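Side-chain contacts in alternansucrase (Leuconostoc mesenteroides, PDB 6HVG), which belongs to glycoside hydrolase family 70 and combines a TIM-barrel-type core with repeats of the choline-binding kind: residues M829-G834 against K839-N844; G317-F322 against L348-A353; Q448-Y453 against D479-I484; T977-K982 against I987-M992. All coordinates share one frame; numbering follows the deposited sequence.

Contact 1: residues M829-G834 against K839-N844; sequences MYLEGG and KGTIYN
Met-829 O is gripped by two donors, Asn-844 ND2 and Thr-841 N, which reach it from opposite faces of its carbonyl plane. Asn-844 ND2 lies 3.1 Å from Met-829 O in an almost straight bond (176° at the hydrogen), with the oxygen in the plane of the amide. With CG anti to the backbone N (chi1 -170°), Asn-844 carries that amide back from the start of its helix to the Met-829 carbonyl, a job suited to a short side chain with a planar donor. Thr-841 N stands 3.0 Å from the same Met-829 O, and Leu-831 N donates to Lys-839 O at 3.1 Å. Tyr-830 and Gly-840 thereby form a single beta bridge.

The bridge cinches the loop that leaves strand 821-825 of the parallel barrel sheet and, after the short helix 826-829, enters helix 844-857: a beta-to-alpha connection of the TIM barrel. Thr-841 suits the helix entrance, its OG1 accepting weak capping bonds from Tyr-843 N and Asn-844 N while also bonding Asp-828 O.

Among looser contacts, Asn-844 ND2 sits over one face of the Tyr-830 ring, 3.8 Å from Tyr-830 CZ, the ring plane turned 73° from the amide plane. Gly-840 CA lies 3.6 Å from Tyr-830 CD2. Leu-831 runs beside the extended aliphatic part of Lys-839, Leu-831 CD1 to Lys-839 CD being 3.8 Å. Leu-831 and Thr-841 pass antiparallel, Leu-831 CD2 near Thr-841 CG2.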
loop_
_atom_site.group_PDB
_atom_site.type_symbol
_atom_site.label_atom_id
_atom_site.label_comp_id
_atom_site.label_asym_id
_atom_site.label_seq_id
_atom_site.Cartn_x
_atom_site.Cartn_y
_atom_site.Cartn_z
ATOM N N MET A 829 15.839 -5.130 -20.791
ATOM C CA MET A 829 17.070 -5.389 -21.537
ATOM C C MET A 829 17.955 -6.431 -20.844
ATOM O O MET A 829 18.554 -7.278 -21.503
ATOM C CB MET A 829 17.858 -4.092 -21.709
ATOM C CG MET A 829 17.132 -3.024 -22.514
ATOM S SD MET A 829 16.996 -3.479 -24.250
ATOM C CE MET A 829 18.664 -3.114 -24.796
ATOM N N TYR A 830 18.047 -6.348 -19.520
ATOM C CA TYR A 830 18.801 -7.292 -18.718
ATOM C C TYR A 830 17.893 -7.804 -17.616
ATOM O O TYR A 830 16.831 -7.227 -17.364
ATOM C CB TYR A 830 20.067 -6.627 -18.175
ATOM C CG TYR A 830 20.959 -6.172 -19.302
ATOM C CD1 TYR A 830 20.820 -4.897 -19.853
ATOM C CD2 TYR A 830 21.902 -7.038 -19.877
ATOM C CE1 TYR A 830 21.615 -4.485 -20.912
ATOM C CE2 TYR A 830 22.694 -6.638 -20.951
ATOM C CZ TYR A 830 22.550 -5.363 -21.459
ATOM O OH TYR A 830 23.320 -4.943 -22.508
ATOM N N LEU A 831 18.274 -8.907 -16.975
ATOM C CA LEU A 831 17.432 -9.493 -15.943
ATOM C C LEU A 831 17.446 -8.643 -14.679
ATOM O O LEU A 831 18.507 -8.155 -14.257
ATOM C CB LEU A 831 17.893 -10.908 -15.621
ATOM C CG LEU A 831 17.712 -11.944 -16.736
ATOM C CD1 LEU A 831 18.287 -13.278 -16.284
ATOM C CD2 LEU A 831 16.251 -12.098 -17.163
ATOM N N GLU A 832 16.270 -8.498 -14.069
ATOM C CA GLU A 832 16.056 -7.540 -12.972
ATOM C C GLU A 832 16.730 -7.861 -11.656
ATOM O O GLU A 832 16.882 -6.967 -10.830
ATOM C CB GLU A 832 14.568 -7.339 -12.724
ATOM C CG GLU A 832 13.964 -6.298 -13.649
ATOM C CD GLU A 832 12.484 -6.486 -13.858
ATOM O OE1 GLU A 832 12.073 -7.538 -14.360
ATOM O OE2 GLU A 832 11.725 -5.575 -13.525
ATOM N N GLY A 833 17.137 -9.115 -11.457
ATOM C CA GLY A 833 17.838 -9.529 -10.248
ATOM C C GLY A 833 19.300 -9.872 -10.483
ATOM O O GLY A 833 19.810 -9.784 -11.593
ATOM N N GLY A 834 19.973 -10.275 -9.411
ATOM C CA GLY A 834 21.355 -10.658 -9.484
ATOM C C GLY A 834 22.200 -9.449 -9.792
ATOM O O GLY A 834 21.893 -8.337 -9.381
ATOM N N LYS A 839 23.107 -10.829 -17.270
ATOM C CA LYS A 839 22.558 -11.624 -18.335
ATOM C C LYS A 839 21.470 -10.847 -19.053
ATOM O O LYS A 839 20.575 -10.338 -18.420
ATOM C CB LYS A 839 21.991 -12.931 -17.773
ATOM C CG LYS A 839 21.658 -13.962 -18.849
ATOM C CD LYS A 839 20.877 -15.144 -18.300
ATOM C CE LYS A 839 20.383 -16.040 -19.423
ATOM N NZ LYS A 839 19.431 -17.064 -18.909
ATOM N N GLY A 840 21.553 -10.766 -20.381
ATOM C CA GLY A 840 20.516 -10.134 -21.180
ATOM C C GLY A 840 19.221 -10.903 -21.099
ATOM O O GLY A 840 19.217 -12.068 -20.726
ATOM N N THR A 841 18.122 -10.234 -21.441
ATOM C CA THR A 841 16.805 -10.842 -21.507
ATOM C C THR A 841 16.580 -11.367 -22.902
ATOM O O THR A 841 17.338 -11.059 -23.826
ATOM C CB THR A 841 15.673 -9.817 -21.251
ATOM O OG1 THR A 841 15.648 -8.850 -22.305
ATOM C CG2 THR A 841 15.838 -9.110 -19.933
ATOM N N ILE A 842 15.512 -12.135 -23.071
ATOM C CA ILE A 842 15.180 -12.650 -24.395
ATOM C C ILE A 842 14.732 -11.536 -25.359
ATOM O O ILE A 842 14.831 -11.661 -26.585
ATOM C CB ILE A 842 14.139 -13.794 -24.348
ATOM C CG1 ILE A 842 12.796 -13.328 -23.787
ATOM C CG2 ILE A 842 14.672 -14.966 -23.534
ATOM C CD1 ILE A 842 11.668 -14.322 -24.056
ATOM N N TYR A 843 14.257 -10.436 -24.797
ATOM C CA TYR A 843 13.798 -9.317 -25.599
ATOM C C TYR A 843 14.951 -8.455 -26.141
ATOM O O TYR A 843 14.768 -7.726 -27.121
ATOM C CB TYR A 843 12.824 -8.458 -24.793
ATOM C CG TYR A 843 11.750 -9.236 -24.039
ATOM C CD1 TYR A 843 10.812 -10.018 -24.708
ATOM C CD2 TYR A 843 11.661 -9.165 -22.652
ATOM C CE1 TYR A 843 9.822 -10.700 -24.009
ATOM C CE2 TYR A 843 10.680 -9.849 -21.961
ATOM C CZ TYR A 843 9.765 -10.608 -22.651
ATOM O OH TYR A 843 8.797 -11.263 -21.953
ATOM N N ASN A 844 16.126 -8.545 -25.521
ATOM C CA ASN A 844 17.258 -7.685 -25.859
ATOM C C ASN A 844 17.565 -7.504 -27.364
ATOM O O ASN A 844 17.734 -6.373 -27.833
ATOM C CB ASN A 844 18.518 -8.146 -25.124
ATOM C CG ASN A 844 19.653 -7.148 -25.243
ATOM O OD1 ASN A 844 20.174 -6.906 -26.337
ATOM N ND2 ASN A 844 20.064 -6.575 -24.107
#

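Contact 2: residues G317-F322 against L348-A353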
loop_
_atom_site.group_PDB
_atom_site.type_symbol
_atom_site.label_atom_id
_atom_site.label_comp_id
_atom_site.label_asym_id
_atom_site.label_seq_id
_atom_site.Cartn_x
_atom_site.Cartn_y
_atom_site.Cartn_z
ATOM N N GLY A 317 -31.266 -15.081 17.951
ATOM C CA GLY A 317 -30.535 -14.709 19.180
ATOM C C GLY A 317 -31.335 -13.923 20.218
ATOM O O GLY A 317 -30.764 -13.486 21.211
ATOM N N ASN A 318 -32.642 -13.758 19.984
ATOM C CA ASN A 318 -33.550 -13.089 20.897
ATOM C C ASN A 318 -34.003 -14.019 21.990
ATOM O O ASN A 318 -34.343 -15.179 21.741
ATOM C CB ASN A 318 -34.827 -12.645 20.183
ATOM C CG ASN A 318 -34.566 -11.644 19.098
ATOM O OD1 ASN A 318 -34.725 -11.955 17.938
ATOM N ND2 ASN A 318 -34.155 -10.435 19.470
ATOM N N THR A 319 -34.069 -13.495 23.199
ATOM C CA THR A 319 -34.533 -14.272 24.324
ATOM C C THR A 319 -35.962 -13.876 24.636
ATOM O O THR A 319 -36.304 -12.702 24.537
ATOM C CB THR A 319 -33.617 -14.093 25.539
ATOM O OG1 THR A 319 -32.254 -14.302 25.130
ATOM C CG2 THR A 319 -33.990 -15.093 26.640
ATOM N N PHE A 320 -36.796 -14.866 24.951
ATOM C CA PHE A 320 -38.186 -14.638 25.357
ATOM C C PHE A 320 -38.355 -15.298 26.708
ATOM O O PHE A 320 -37.482 -16.042 27.143
ATOM C CB PHE A 320 -39.193 -15.284 24.379
ATOM C CG PHE A 320 -39.058 -14.809 22.969
ATOM C CD1 PHE A 320 -39.942 -13.874 22.449
ATOM C CD2 PHE A 320 -38.012 -15.270 22.168
ATOM C CE1 PHE A 320 -39.776 -13.402 21.154
ATOM C CE2 PHE A 320 -37.856 -14.819 20.865
ATOM C CZ PHE A 320 -38.734 -13.875 20.358
ATOM N N TYR A 321 -39.475 -15.027 27.359
ATOM C CA TYR A 321 -39.867 -15.780 28.544
ATOM C C TYR A 321 -41.243 -16.335 28.287
ATOM O O TYR A 321 -42.106 -15.633 27.783
ATOM C CB TYR A 321 -39.889 -14.910 29.823
ATOM C CG TYR A 321 -40.259 -15.720 31.045
ATOM C CD1 TYR A 321 -39.287 -16.405 31.768
ATOM C CD2 TYR A 321 -41.588 -15.843 31.438
ATOM C CE1 TYR A 321 -39.621 -17.190 32.864
ATOM C CE2 TYR A 321 -41.937 -16.615 32.538
ATOM C CZ TYR A 321 -40.949 -17.287 33.249
ATOM O OH TYR A 321 -41.311 -18.060 34.327
ATOM N N PHE A 322 -41.456 -17.596 28.643
ATOM C CA PHE A 322 -42.735 -18.239 28.381
ATOM C C PHE A 322 -43.351 -18.725 29.679
ATOM O O PHE A 322 -42.689 -19.410 30.453
ATOM C CB PHE A 322 -42.548 -19.410 27.405
ATOM C CG PHE A 322 -42.076 -18.995 26.033
ATOM C CD1 PHE A 322 -42.972 -18.517 25.089
ATOM C CD2 PHE A 322 -40.735 -19.092 25.678
ATOM C CE1 PHE A 322 -42.544 -18.135 23.825
ATOM C CE2 PHE A 322 -40.303 -18.712 24.414
ATOM C CZ PHE A 322 -41.211 -18.255 23.478
ATOM N N LEU A 348 -36.112 -9.909 25.344
ATOM C CA LEU A 348 -35.452 -9.533 26.582
ATOM C C LEU A 348 -34.399 -8.477 26.259
ATOM O O LEU A 348 -33.573 -8.666 25.367
ATOM C CB LEU A 348 -34.801 -10.760 27.214
ATOM C CG LEU A 348 -33.980 -10.525 28.480
ATOM C CD1 LEU A 348 -34.879 -10.090 29.615
ATOM C CD2 LEU A 348 -33.192 -11.770 28.856
ATOM N N ARG A 349 -34.438 -7.365 26.984
ATOM C CA ARG A 349 -33.537 -6.236 26.719
ATOM C C ARG A 349 -32.410 -6.196 27.744
ATOM O O ARG A 349 -32.638 -6.031 28.950
ATOM C CB ARG A 349 -34.319 -4.926 26.733
ATOM C CG ARG A 349 -35.582 -4.973 25.896
ATOM C CD ARG A 349 -35.251 -5.365 24.462
ATOM N NE ARG A 349 -34.241 -4.460 23.905
ATOM C CZ ARG A 349 -34.477 -3.454 23.066
ATOM N NH1 ARG A 349 -35.693 -3.194 22.621
ATOM N NH2 ARG A 349 -33.469 -2.700 22.643
ATOM N N LYS A 350 -31.198 -6.374 27.254
ATOM C CA LYS A 350 -30.029 -6.357 28.074
ATOM C C LYS A 350 -29.246 -5.100 27.765
ATOM O O LYS A 350 -29.335 -4.566 26.675
ATOM C CB LYS A 350 -29.185 -7.599 27.787
ATOM C CG LYS A 350 -29.919 -8.925 27.978
ATOM C CD LYS A 350 -28.953 -10.087 27.829
ATOM C CE LYS A 350 -29.676 -11.414 27.814
ATOM N NZ LYS A 350 -28.781 -12.464 27.260
ATOM N N ASN A 351 -28.477 -4.648 28.751
ATOM C CA ASN A 351 -27.748 -3.378 28.722
ATOM C C ASN A 351 -28.657 -2.227 28.316
ATOM O O ASN A 351 -28.347 -1.455 27.427
ATOM C CB ASN A 351 -26.522 -3.469 27.831
ATOM C CG ASN A 351 -25.574 -2.288 28.014
ATOM O OD1 ASN A 351 -25.359 -1.786 29.153
ATOM N ND2 ASN A 351 -24.979 -1.842 26.912
ATOM N N TYR A 352 -29.780 -2.119 29.023
ATOM C CA TYR A 352 -30.851 -1.177 28.697
ATOM C C TYR A 352 -31.162 -0.357 29.952
ATOM O O TYR A 352 -31.502 -0.913 30.996
ATOM C CB TYR A 352 -32.099 -1.959 28.256
ATOM C CG TYR A 352 -33.203 -1.144 27.618
ATOM C CD1 TYR A 352 -34.106 -0.411 28.395
ATOM C CD2 TYR A 352 -33.383 -1.140 26.251
ATOM C CE1 TYR A 352 -35.138 0.334 27.817
ATOM C CE2 TYR A 352 -34.415 -0.404 25.666
ATOM C CZ TYR A 352 -35.294 0.335 26.454
ATOM O OH TYR A 352 -36.326 1.061 25.875
ATOM N N ALA A 353 -31.046 0.958 29.833
ATOM C CA ALA A 353 -31.386 1.860 30.919
ATOM C C ALA A 353 -32.731 2.497 30.672
ATOM O O ALA A 353 -33.035 2.878 29.565
ATOM C CB ALA A 353 -30.321 2.943 31.042
#
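Within the choline-binding-type repeats, Thr-319 of the hairpin formed by strands 310-313 and 319-322 meets Leu-348, which follows strand 338-342 of the next repeat region. One backbone bond ties them: Leu-348 N donates to Thr-319 O at 2.9 Å, with 156° at the hydrogen. Beside this bond the two side chains lie alongside each other and point the same way, Thr-319 CB to Leu-348 CB being 3.9 Å. Leu-348 holds CG anti to its backbone N (chi1 176°), and its CD2 branch rests 4.1 Å from Thr-319 CG2. The methyl of threonine thus gives leucine an apolar partner, while the Lys-350 amine comes only to 4.5 Å from the threonine hydroxyl (Lys-350 NZ to Thr-319 OG1), too far for a bond.

Phe-311, on the partner strand of Thr-319, and Tyr-340 and Leu-342 of strand 338-342 also touch Leu-348, so the leucine fills a seam between hairpins. Further along, a G1 beta bulge, in which Asn-351 and Tyr-352 lie opposite the single residue Phe-363, begins the next sheet. A succession of short, aromatic-rich beta hairpins is the hallmark of choline-binding-type repeats.

Contact 3: residues Q448-Y453 against D479-I484; sequences QTQANY and DAAFVI
Tyr-453 reaches across from its helix so that its hydroxyl end meets the CG2 branch of Ile-484 obliquely, Tyr-453 OH to Ile-484 CG2 being 3.8 Å. This is a helix-helix packing contact between helix 447-462 and helix 474-495, probably in the helical domain IV that sets family 70 enzymes apart from other members of the barrel clan. The two side chains run antiparallel alongside each other, each extending from its own helix into the shared interface. Tyr-453 gets there with CG anti to the backbone N (chi1 163°), which sends the long ring out toward the second helix. Tyrosine suits the place because its length bridges a wide separation: even the nearest alpha carbons, Gln-450 CA and Ala-481 CA, are 8.3 Å apart. The branched Ile-484 offers a methyl to meet it.

Trp-444 lies against the Tyr-453 ring with planes at about 55°, and Ile-488, one turn beyond Ile-484, touches the tyrosine as well. One turn back on each helix, the amide end of Gln-450 comes near Ala-481. Both ends of the Gln-450 amide are bound within the helix pair, OE1 to Gln-474 NE2 and NE2 to Asn-478 OD1, so a buried polar group is satisfied. The same amide nitrogen, Gln-450 NE2, also rests 4.4 Å from the small Ala-481 CB.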
loop_
_atom_site.group_PDB
_atom_site.type_symbol
_atom_site.label_atom_id
_atom_site.label_comp_id
_atom_site.label_asym_id
_atom_site.label_seq_id
_atom_site.Cartn_x
_atom_site.Cartn_y
_atom_site.Cartn_z
ATOM N N GLN A 448 -4.926 -1.182 36.336
ATOM C CA GLN A 448 -4.846 -2.235 35.322
ATOM C C GLN A 448 -3.403 -2.493 34.921
ATOM O O GLN A 448 -2.952 -3.626 34.932
ATOM C CB GLN A 448 -5.645 -1.829 34.076
ATOM C CG GLN A 448 -5.767 -2.888 32.993
ATOM C CD GLN A 448 -6.486 -4.139 33.451
ATOM O OE1 GLN A 448 -7.715 -4.248 33.331
ATOM N NE2 GLN A 448 -5.740 -5.066 34.024
ATOM N N THR A 449 -2.670 -1.428 34.593
ATOM C CA THR A 449 -1.278 -1.551 34.249
ATOM C C THR A 449 -0.488 -2.095 35.423
ATOM O O THR A 449 0.370 -2.950 35.256
ATOM C CB THR A 449 -0.680 -0.206 33.845
ATOM O OG1 THR A 449 -1.468 0.382 32.818
ATOM C CG2 THR A 449 0.745 -0.398 33.300
ATOM N N GLN A 450 -0.762 -1.605 36.623
ATOM C CA GLN A 450 -0.059 -2.108 37.804
ATOM C C GLN A 450 -0.261 -3.606 37.947
ATOM O O GLN A 450 0.686 -4.329 38.201
ATOM C CB GLN A 450 -0.529 -1.393 39.082
ATOM C CG GLN A 450 0.192 -1.838 40.346
ATOM C CD GLN A 450 0.084 -0.850 41.468
ATOM O OE1 GLN A 450 -0.619 0.158 41.356
ATOM N NE2 GLN A 450 0.732 -1.146 42.597
ATOM N N ALA A 451 -1.506 -4.052 37.815
ATOM C CA ALA A 451 -1.828 -5.467 37.974
ATOM C C ALA A 451 -1.167 -6.302 36.885
ATOM O O ALA A 451 -0.734 -7.438 37.136
ATOM C CB ALA A 451 -3.328 -5.687 37.972
ATOM N N ASN A 452 -1.101 -5.747 35.676
ATOM C CA ASN A 452 -0.476 -6.459 34.561
ATOM C C ASN A 452 1.037 -6.571 34.751
ATOM O O ASN A 452 1.610 -7.632 34.514
ATOM C CB ASN A 452 -0.801 -5.793 33.225
ATOM C CG ASN A 452 -2.241 -6.003 32.798
ATOM O OD1 ASN A 452 -2.923 -6.888 33.284
ATOM N ND2 ASN A 452 -2.699 -5.200 31.865
ATOM N N TYR A 453 1.667 -5.488 35.191
ATOM C CA TYR A 453 3.084 -5.499 35.513
ATOM C C TYR A 453 3.384 -6.579 36.538
ATOM O O TYR A 453 4.299 -7.356 36.349
ATOM C CB TYR A 453 3.527 -4.141 36.055
ATOM C CG TYR A 453 4.857 -4.149 36.786
ATOM C CD1 TYR A 453 6.057 -4.012 36.101
ATOM C CD2 TYR A 453 4.914 -4.278 38.152
ATOM C CE1 TYR A 453 7.273 -4.005 36.769
ATOM C CE2 TYR A 453 6.125 -4.278 38.837
ATOM C CZ TYR A 453 7.301 -4.134 38.149
ATOM O OH TYR A 453 8.477 -4.143 38.856
ATOM N N ASP A 479 1.748 -3.623 47.919
ATOM C CA ASP A 479 2.480 -4.635 48.704
ATOM C C ASP A 479 3.137 -5.654 47.762
ATOM O O ASP A 479 4.280 -6.059 47.971
ATOM C CB ASP A 479 1.544 -5.379 49.672
ATOM C CG ASP A 479 1.157 -4.555 50.881
ATOM O OD1 ASP A 479 1.741 -3.475 51.092
ATOM O OD2 ASP A 479 0.252 -4.990 51.640
ATOM N N ALA A 480 2.400 -6.066 46.728
ATOM C CA ALA A 480 2.894 -7.016 45.742
ATOM C C ALA A 480 4.000 -6.422 44.880
ATOM O O ALA A 480 4.894 -7.140 44.455
ATOM C CB ALA A 480 1.757 -7.512 44.866
ATOM N N ALA A 481 3.951 -5.120 44.642
ATOM C CA ALA A 481 5.020 -4.438 43.919
ATOM C C ALA A 481 6.328 -4.492 44.681
ATOM O O ALA A 481 7.375 -4.642 44.086
ATOM C CB ALA A 481 4.622 -2.999 43.631
ATOM N N PHE A 482 6.256 -4.382 46.004
ATOM C CA PHE A 482 7.455 -4.367 46.837
ATOM C C PHE A 482 8.112 -5.738 46.965
ATOM O O PHE A 482 9.333 -5.816 46.923
ATOM C CB PHE A 482 7.170 -3.776 48.210
ATOM C CG PHE A 482 8.408 -3.543 49.024
ATOM C CD1 PHE A 482 9.307 -2.532 48.685
ATOM C CD2 PHE A 482 8.695 -4.350 50.130
ATOM C CE1 PHE A 482 10.460 -2.321 49.441
ATOM C CE2 PHE A 482 9.843 -4.149 50.883
ATOM C CZ PHE A 482 10.727 -3.136 50.536
ATOM N N VAL A 483 7.324 -6.811 47.061
ATOM C CA VAL A 483 7.923 -8.152 47.055
ATOM C C VAL A 483 8.590 -8.421 45.698
ATOM O O VAL A 483 9.611 -9.089 45.645
ATOM C CB VAL A 483 6.955 -9.309 47.449
ATOM C CG1 VAL A 483 6.282 -9.005 48.758
ATOM C CG2 VAL A 483 5.912 -9.574 46.394
ATOM N N ILE A 484 8.042 -7.875 44.613
ATOM C CA ILE A 484 8.699 -7.924 43.300
ATOM C C ILE A 484 9.957 -7.064 43.278
ATOM O O ILE A 484 10.964 -7.468 42.694
ATOM C CB ILE A 484 7.763 -7.468 42.152
ATOM C CG1 ILE A 484 6.569 -8.422 42.000
ATOM C CG2 ILE A 484 8.511 -7.376 40.826
ATOM C CD1 ILE A 484 6.912 -9.781 41.420
#

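Contact 4: residues T977-K982 against I987-M992; sequences TNTFVK and IINYEM
Phe-980 and Tyr-990 meet obliquely on the more buried face of a two-stranded antiparallel hairpin, Phe-980 CE2 lying 3.6 Å from Tyr-990 CB. They are diagonal neighbours, since Phe-980 pairs directly with Ile-988 and Tyr-990 with Asn-978. With CG anti to the carbonyl carbon (chi1 -60°), the Phe-980 ring is laid toward Tyr-990 CB. At the end of the strand the extended chain of Lys-982 crosses Ile-988, Lys-982 CE to Ile-988 CD1 being 3.8 Å, so the aliphatic part of the lysine covers the isoleucine. The exposed face carries lighter contacts: Val-981 CG1 is 4.2 Å from Ile-987 CG1, and Thr-979 CG2 is 3.8 Å from Asn-989 OD1. Beta-branched residues there suit extended strands.

The backbone sets this register. Asn-978 and Tyr-990 form a hydrogen-bonded pair, with Asn-978 N 3.0 Å from Tyr-990 O and Tyr-990 N 3.1 Å from Asn-978 O; Phe-980 and Ile-988 form another. Asn-978 ND2 adds a weak bond to Tyr-990 O, but also bonds His-975 O.

Further out, Trp-1007 meets Phe-980 edge-to-face, and Ser-947 O holds the Tyr-990 hydroxyl. The strands, at 147° to each other, belong to a large antiparallel sheet consistent with domain C of family 70, in which strand 977-982 lies between strand 962-965 and strand 987-991.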
loop_
_atom_site.group_PDB
_atom_site.type_symbol
_atom_site.label_atom_id
_atom_site.label_comp_id
_atom_site.label_asym_id
_atom_site.label_seq_id
_atom_site.Cartn_x
_atom_site.Cartn_y
_atom_site.Cartn_z
ATOM N N THR A 977 -1.181 -15.312 -47.095
ATOM C CA THR A 977 0.037 -16.018 -47.441
ATOM C C THR A 977 0.872 -15.084 -48.309
ATOM O O THR A 977 0.339 -14.386 -49.176
ATOM C CB THR A 977 -0.304 -17.361 -48.128
ATOM O OG1 THR A 977 0.775 -18.280 -47.922
ATOM C CG2 THR A 977 -0.623 -17.182 -49.635
ATOM N N ASN A 978 2.172 -15.035 -48.054
ATOM C CA ASN A 978 3.062 -14.157 -48.810
ATOM C C ASN A 978 4.277 -14.916 -49.309
ATOM O O ASN A 978 4.808 -15.791 -48.611
ATOM C CB ASN A 978 3.519 -12.962 -47.951
ATOM C CG ASN A 978 2.374 -12.051 -47.526
ATOM O OD1 ASN A 978 2.078 -11.038 -48.187
ATOM N ND2 ASN A 978 1.719 -12.401 -46.409
ATOM N N THR A 979 4.713 -14.568 -50.514
ATOM C CA THR A 979 5.945 -15.096 -51.054
ATOM C C THR A 979 6.904 -13.910 -51.294
ATOM O O THR A 979 6.744 -13.141 -52.240
ATOM C CB THR A 979 5.692 -15.935 -52.329
ATOM O OG1 THR A 979 5.291 -15.086 -53.405
ATOM C CG2 THR A 979 4.591 -16.998 -52.099
ATOM N N PHE A 980 7.870 -13.750 -50.388
ATOM C CA PHE A 980 8.817 -12.636 -50.439
ATOM C C PHE A 980 10.094 -13.123 -51.057
ATOM O O PHE A 980 10.453 -14.305 -50.900
ATOM C CB PHE A 980 9.176 -12.132 -49.041
ATOM C CG PHE A 980 8.006 -11.636 -48.242
ATOM C CD1 PHE A 980 7.118 -10.711 -48.775
ATOM C CD2 PHE A 980 7.820 -12.070 -46.942
ATOM C CE1 PHE A 980 6.066 -10.249 -48.024
ATOM C CE2 PHE A 980 6.772 -11.612 -46.189
ATOM C CZ PHE A 980 5.890 -10.700 -46.730
ATOM N N VAL A 981 10.804 -12.228 -51.725
ATOM C CA VAL A 981 12.090 -12.599 -52.271
ATOM C C VAL A 981 13.176 -11.789 -51.584
ATOM O O VAL A 981 13.038 -10.597 -51.409
ATOM C CB VAL A 981 12.154 -12.473 -53.830
ATOM C CG1 VAL A 981 10.891 -13.042 -54.471
ATOM C CG2 VAL A 981 12.366 -11.031 -54.283
ATOM N N LYS A 982 14.251 -12.454 -51.185
ATOM C CA LYS A 982 15.463 -11.784 -50.757
ATOM C C LYS A 982 16.090 -11.038 -51.923
ATOM O O LYS A 982 15.908 -11.418 -53.070
ATOM C CB LYS A 982 16.460 -12.806 -50.249
ATOM C CG LYS A 982 16.112 -13.494 -48.940
ATOM C CD LYS A 982 17.348 -14.111 -48.299
ATOM C CE LYS A 982 17.046 -14.811 -46.985
ATOM N NZ LYS A 982 18.304 -15.135 -46.263
ATOM N N ILE A 987 13.915 -17.066 -52.320
ATOM C CA ILE A 987 12.480 -16.854 -52.086
ATOM C C ILE A 987 12.099 -17.309 -50.668
ATOM O O ILE A 987 12.490 -18.384 -50.231
ATOM C CB ILE A 987 11.634 -17.656 -53.107
ATOM C CG1 ILE A 987 11.851 -17.095 -54.527
ATOM C CG2 ILE A 987 10.146 -17.666 -52.724
ATOM C CD1 ILE A 987 11.191 -17.899 -55.639
ATOM N N ILE A 988 11.306 -16.495 -49.976
ATOM C CA ILE A 988 10.873 -16.772 -48.595
ATOM C C ILE A 988 9.337 -16.838 -48.475
ATOM O O ILE A 988 8.626 -15.997 -49.062
ATOM C CB ILE A 988 11.375 -15.651 -47.644
ATOM C CG1 ILE A 988 12.902 -15.490 -47.719
ATOM C CG2 ILE A 988 10.903 -15.897 -46.214
ATOM C CD1 ILE A 988 13.675 -16.555 -46.985
ATOM N N ASN A 989 8.832 -17.787 -47.678
ATOM C CA ASN A 989 7.395 -17.913 -47.442
ATOM C C ASN A 989 7.017 -17.474 -46.045
ATOM O O ASN A 989 7.616 -17.931 -45.079
ATOM C CB ASN A 989 6.931 -19.355 -47.564
ATOM C CG ASN A 989 6.994 -19.897 -48.978
ATOM O OD1 ASN A 989 6.791 -19.194 -49.984
ATOM N ND2 ASN A 989 7.242 -21.185 -49.057
ATOM N N TYR A 990 5.968 -16.658 -45.923
ATOM C CA TYR A 990 5.588 -16.067 -44.623
ATOM C C TYR A 990 4.082 -15.805 -44.523
ATOM O O TYR A 990 3.496 -15.128 -45.368
ATOM C CB TYR A 990 6.350 -14.756 -44.399
ATOM C CG TYR A 990 6.184 -14.148 -43.023
ATOM C CD1 TYR A 990 6.863 -14.661 -41.930
ATOM C CD2 TYR A 990 5.361 -13.031 -42.828
ATOM C CE1 TYR A 990 6.718 -14.079 -40.681
ATOM C CE2 TYR A 990 5.213 -12.448 -41.575
ATOM C CZ TYR A 990 5.892 -12.971 -40.508
ATOM O OH TYR A 990 5.748 -12.385 -39.285
ATOM N N GLU A 991 3.471 -16.319 -43.463
ATOM C CA GLU A 991 2.041 -16.138 -43.239
ATOM C C GLU A 991 1.773 -14.993 -42.246
ATOM O O GLU A 991 2.429 -14.913 -41.210
ATOM C CB GLU A 991 1.435 -17.455 -42.714
ATOM C CG GLU A 991 -0.071 -17.602 -42.948
ATOM C CD GLU A 991 -0.717 -18.734 -42.152
ATOM O OE1 GLU A 991 -0.016 -19.712 -41.816
ATOM O OE2 GLU A 991 -1.941 -18.648 -41.877
ATOM N N MET A 992 0.813 -14.117 -42.566
ATOM C CA MET A 992 0.259 -13.156 -41.591
ATOM C C MET A 992 -0.594 -13.921 -40.576
ATOM O O MET A 992 -1.805 -14.115 -40.742
ATOM C CB MET A 992 -0.591 -12.069 -42.259
ATOM C CG MET A 992 0.177 -11.055 -43.091
ATOM S SD MET A 992 1.082 -9.797 -42.144
ATOM C CE MET A 992 -0.292 -8.786 -41.554
#

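Overall arrangement
Along the chain the order is contact 2, contact 3, contact 1, contact 4, each closing before the next opens. Contact 2 lies in the repeats; the other three fall within the family 70 range, yet in separate structural regions: paired helices, a loop following a strand of the barrel's parallel sheet, and a large antiparallel sheet. Contacts 1 and 4 share one side of the molecule, their centres about 32 Å apart, whereas contacts 3 and 4 are the most distant pair, about 90 Å between centres. Contacts 2 and 3 come within about 18 Å at their nearest atoms. None touches another, so each is local to its own part of the multidomain protein.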